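Local coordinates for protein hydrolase, haloacid dehalogenase-like family (Porphyromonas gingivalis, PDB 2I6X) that probably acts as a hydrolase of the haloacid dehalogenase superfamily, at residues D96-L101 / S135-V140. Residues are numbered along the deposited sequence; the frame is centred on the assembly and turned at random.
Sequences DYIDSL and SFFDKV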
ATOM      1  N   ASP A  96     -13.909  -2.003  -8.554  1.00 62.47           N
ATOM      2  CA  ASP A  96     -15.287  -1.741  -8.936  1.00 63.46           C
ATOM      3  C   ASP A  96     -16.157  -1.376  -7.731  1.00 62.91           C
ATOM      4  O   ASP A  96     -16.927  -0.420  -7.797  1.00 62.59           O
ATOM      5  CB  ASP A  96     -15.891  -2.944  -9.686  1.00 64.47           C
ATOM      6  CG  ASP A  96     -15.489  -2.974 -11.148  1.00 67.67           C
ATOM      7  OD1 ASP A  96     -14.964  -1.948 -11.648  1.00 72.10           O
ATOM      8  OD2 ASP A  96     -15.700  -4.008 -11.810  1.00 71.48           O
ATOM      9  N   TYR A  97     -16.011  -2.134  -6.641  1.00 62.33           N
ATOM     10  CA  TYR A  97     -16.782  -1.916  -5.433  1.00 62.31           C
ATOM     11  C   TYR A  97     -16.461  -0.560  -4.812  1.00 62.69           C
ATOM     12  O   TYR A  97     -17.347   0.161  -4.382  1.00 63.13           O
ATOM     13  CB  TYR A  97     -16.548  -3.030  -4.413  1.00 62.05           C
ATOM     14  CG  TYR A  97     -17.225  -2.733  -3.102  1.00 61.50           C
ATOM     15  CD1 TYR A  97     -18.625  -2.639  -3.022  1.00 62.92           C
ATOM     16  CD2 TYR A  97     -16.484  -2.518  -1.954  1.00 62.70           C
ATOM     17  CE1 TYR A  97     -19.265  -2.331  -1.813  1.00 63.26           C
ATOM     18  CE2 TYR A  97     -17.111  -2.212  -0.723  1.00 62.61           C
ATOM     19  CZ  TYR A  97     -18.498  -2.119  -0.669  1.00 63.15           C
ATOM     20  OH  TYR A  97     -19.121  -1.833   0.518  1.00 62.79           O
ATOM     21  N   ILE A  98     -15.183  -0.231  -4.771  1.00 63.16           N
ATOM     22  CA  ILE A  98     -14.705   1.037  -4.250  1.00 64.11           C
ATOM     23  C   ILE A  98     -15.283   2.146  -5.119  1.00 64.05           C
ATOM     24  O   ILE A  98     -15.716   3.161  -4.623  1.00 64.04           O
ATOM     25  CB  ILE A  98     -13.144   1.051  -4.222  1.00 64.16           C
ATOM     26  CG1 ILE A  98     -12.639   0.189  -3.076  1.00 64.67           C
ATOM     27  CG2 ILE A  98     -12.548   2.448  -4.057  1.00 65.61           C
ATOM     28  CD1 ILE A  98     -11.143   0.244  -2.969  1.00 68.87           C
ATOM     29  N   ASP A  99     -15.314   1.928  -6.422  1.00 64.70           N
ATOM     30  CA  ASP A  99     -15.848   2.923  -7.322  1.00 65.28           C
ATOM     31  C   ASP A  99     -17.323   3.229  -7.041  1.00 64.76           C
ATOM     32  O   ASP A  99     -17.765   4.372  -7.223  1.00 64.71           O
ATOM     33  CB  ASP A  99     -15.670   2.487  -8.769  1.00 66.33           C
ATOM     34  CG  ASP A  99     -15.919   3.626  -9.738  1.00 69.50           C
ATOM     35  OD1 ASP A  99     -16.783   3.469 -10.630  1.00 71.53           O
ATOM     36  OD2 ASP A  99     -15.271   4.695  -9.574  1.00 73.65           O
ATOM     37  N   SER A 100     -18.070   2.210  -6.601  1.00 63.78           N
ATOM     38  CA  SER A 100     -19.470   2.374  -6.220  1.00 62.85           C
ATOM     39  C   SER A 100     -19.634   3.156  -4.923  1.00 62.85           C
ATOM     40  O   SER A 100     -20.698   3.701  -4.660  1.00 62.67           O
ATOM     41  CB  SER A 100     -20.180   1.019  -6.112  1.00 62.64           C
ATOM     42  OG  SER A 100     -19.774   0.299  -4.971  1.00 61.92           O
ATOM     43  N   LEU A 101     -18.577   3.213  -4.115  1.00 62.95           N
ATOM     44  CA  LEU A 101     -18.651   3.860  -2.827  1.00 62.86           C
ATOM     45  C   LEU A 101     -18.484   5.366  -2.914  1.00 63.51           C
ATOM     46  O   LEU A 101     -18.809   6.067  -1.974  1.00 62.72           O
ATOM     47  CB  LEU A 101     -17.597   3.283  -1.892  1.00 62.96           C
ATOM     48  CG  LEU A 101     -17.809   1.855  -1.400  1.00 61.93           C
ATOM     49  CD1 LEU A 101     -16.681   1.494  -0.465  1.00 61.35           C
ATOM     50  CD2 LEU A 101     -19.132   1.726  -0.698  1.00 59.70           C
ATOM     51  N   SER A 135      -7.448   7.839  -9.357  1.00 66.24           N
ATOM     52  CA  SER A 135      -8.839   8.090  -9.735  1.00 66.20           C
ATOM     53  C   SER A 135      -9.932   7.434  -8.857  1.00 66.08           C
ATOM     54  O   SER A 135     -11.102   7.723  -9.038  1.00 66.24           O
ATOM     55  CB  SER A 135      -9.067   7.704 -11.201  1.00 65.93           C
ATOM     56  OG  SER A 135      -9.303   6.309 -11.321  1.00 65.88           O
ATOM     57  N   PHE A 136      -9.575   6.542  -7.935  1.00 65.96           N
ATOM     58  CA  PHE A 136     -10.589   5.913  -7.059  1.00 64.75           C
ATOM     59  C   PHE A 136     -10.702   6.621  -5.708  1.00 64.75           C
ATOM     60  O   PHE A 136     -11.641   6.375  -4.955  1.00 66.09           O
ATOM     61  CB  PHE A 136     -10.291   4.433  -6.823  1.00 63.43           C
ATOM     62  CG  PHE A 136     -10.409   3.582  -8.054  1.00 62.36           C
ATOM     63  CD1 PHE A 136     -11.614   2.979  -8.391  1.00 60.24           C
ATOM     64  CD2 PHE A 136      -9.305   3.374  -8.878  1.00 60.42           C
ATOM     65  CE1 PHE A 136     -11.716   2.183  -9.560  1.00 61.35           C
ATOM     66  CE2 PHE A 136      -9.399   2.595 -10.022  1.00 60.66           C
ATOM     67  CZ  PHE A 136     -10.602   1.988 -10.364  1.00 58.85           C
ATOM     68  N   PHE A 137      -9.755   7.490  -5.391  1.00 63.43           N
ATOM     69  CA  PHE A 137      -9.725   8.069  -4.057  1.00 62.58           C
ATOM     70  C   PHE A 137      -9.830   9.569  -4.112  1.00 63.15           C
ATOM     71  O   PHE A 137      -9.487  10.196  -5.127  1.00 62.48           O
ATOM     72  CB  PHE A 137      -8.461   7.607  -3.324  1.00 61.16           C
ATOM     73  CG  PHE A 137      -8.293   6.112  -3.353  1.00 59.85           C
ATOM     74  CD1 PHE A 137      -9.007   5.302  -2.476  1.00 58.53           C
ATOM     75  CD2 PHE A 137      -7.491   5.506  -4.302  1.00 58.08           C
ATOM     76  CE1 PHE A 137      -8.892   3.921  -2.514  1.00 56.36           C
ATOM     77  CE2 PHE A 137      -7.366   4.116  -4.336  1.00 57.16           C
ATOM     78  CZ  PHE A 137      -8.076   3.334  -3.443  1.00 57.15           C
ATOM     79  N   ASP A 138     -10.336  10.147  -3.032  1.00 63.76           N
ATOM     80  CA  ASP A 138     -10.290  11.584  -2.908  1.00 64.86           C
ATOM     81  C   ASP A 138      -8.835  11.996  -2.791  1.00 64.90           C
ATOM     82  O   ASP A 138      -8.413  12.978  -3.405  1.00 65.60           O
ATOM     83  CB  ASP A 138     -11.173  12.066  -1.762  1.00 65.25           C
ATOM     84  CG  ASP A 138     -12.649  11.850  -2.067  1.00 67.44           C
ATOM     85  OD1 ASP A 138     -13.194  12.548  -2.952  1.00 69.42           O
ATOM     86  OD2 ASP A 138     -13.261  10.947  -1.468  1.00 69.71           O
ATOM     87  N   LYS A 139      -8.063  11.197  -2.065  1.00 64.91           N
ATOM     88  CA  LYS A 139      -6.612  11.350  -2.011  1.00 65.12           C
ATOM     89  C   LYS A 139      -5.848  10.062  -1.668  1.00 64.44           C
ATOM     90  O   LYS A 139      -6.309   9.230  -0.888  1.00 63.66           O
ATOM     91  CB  LYS A 139      -6.207  12.480  -1.059  1.00 65.41           C
ATOM     92  CG  LYS A 139      -4.754  12.898  -1.202  1.00 67.74           C
ATOM     93  CD  LYS A 139      -4.588  14.388  -0.958  1.00 69.68           C
ATOM     94  CE  LYS A 139      -3.145  14.819  -1.083  1.00 72.27           C
ATOM     95  NZ  LYS A 139      -2.956  16.253  -0.597  1.00 76.19           N
ATOM     96  N   VAL A 140      -4.666   9.950  -2.272  1.00 64.52           N
ATOM     97  CA  VAL A 140      -3.697   8.897  -2.024  1.00 64.08           C
ATOM     98  C   VAL A 140      -2.581   9.379  -1.084  1.00 63.66           C
ATOM     99  O   VAL A 140      -1.897  10.383  -1.339  1.00 63.98           O
ATOM    100  CB  VAL A 140      -3.132   8.363  -3.367  1.00 64.32           C
ATOM    101  CG1 VAL A 140      -1.988   7.383  -3.141  1.00 64.12           C
ATOM    102  CG2 VAL A 140      -4.265   7.691  -4.163  1.00 63.54           C
TER
HETATM  103  O   HOH W   1     -14.210   5.960  -6.953  1.00 68.31           O
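In the Rossmann-like core of this HAD-family hydrolase, helix 92-101 packs against the short 3-10 segment and loop that lead into the edge strand 139-142, and I98 and D99 meet F136 and F137 there. I98 points into the join. Its CG2 branch, anti to the backbone N, does the touching: it sits 4.1 Å from F136 CB and 4.2 Å from F137 CE1, obliquely to both rings, while the I98 and F136 side chains cross at about a right angle. The F136 ring continues past I98 toward the next residue of the helix, where D99 CB lies 4.0 Å from F136 CE1, at the ring edge and near its plane. F136 CB also lies over one face of the F137 ring, 3.8 Å above its plane and offset toward the rim, so the two phenylalanines and I98 form one continuous apolar patch.

At the margin, polar atoms are joined through a water that donates to D99 OD2 (3.1 Å) and to the backbone O of F136 (3.3 Å). D99 OD2 also takes a salt bridge from R131, whose guanidinium group makes a cation-pi contact with the F136 ring; R131 thus meets both segments, and its NE also bonds S135 OG.

F95, one turn before D99, sets its ring against that of F136, the two planes at about 55°. I98 and F137 both touch F10 of the central strand 7-10, and they touch L107 and L109 of strand 106-111 respectively, so helix 92-101 and the 3-10 segment and loop meet over residues of these two strands of the parallel sheet.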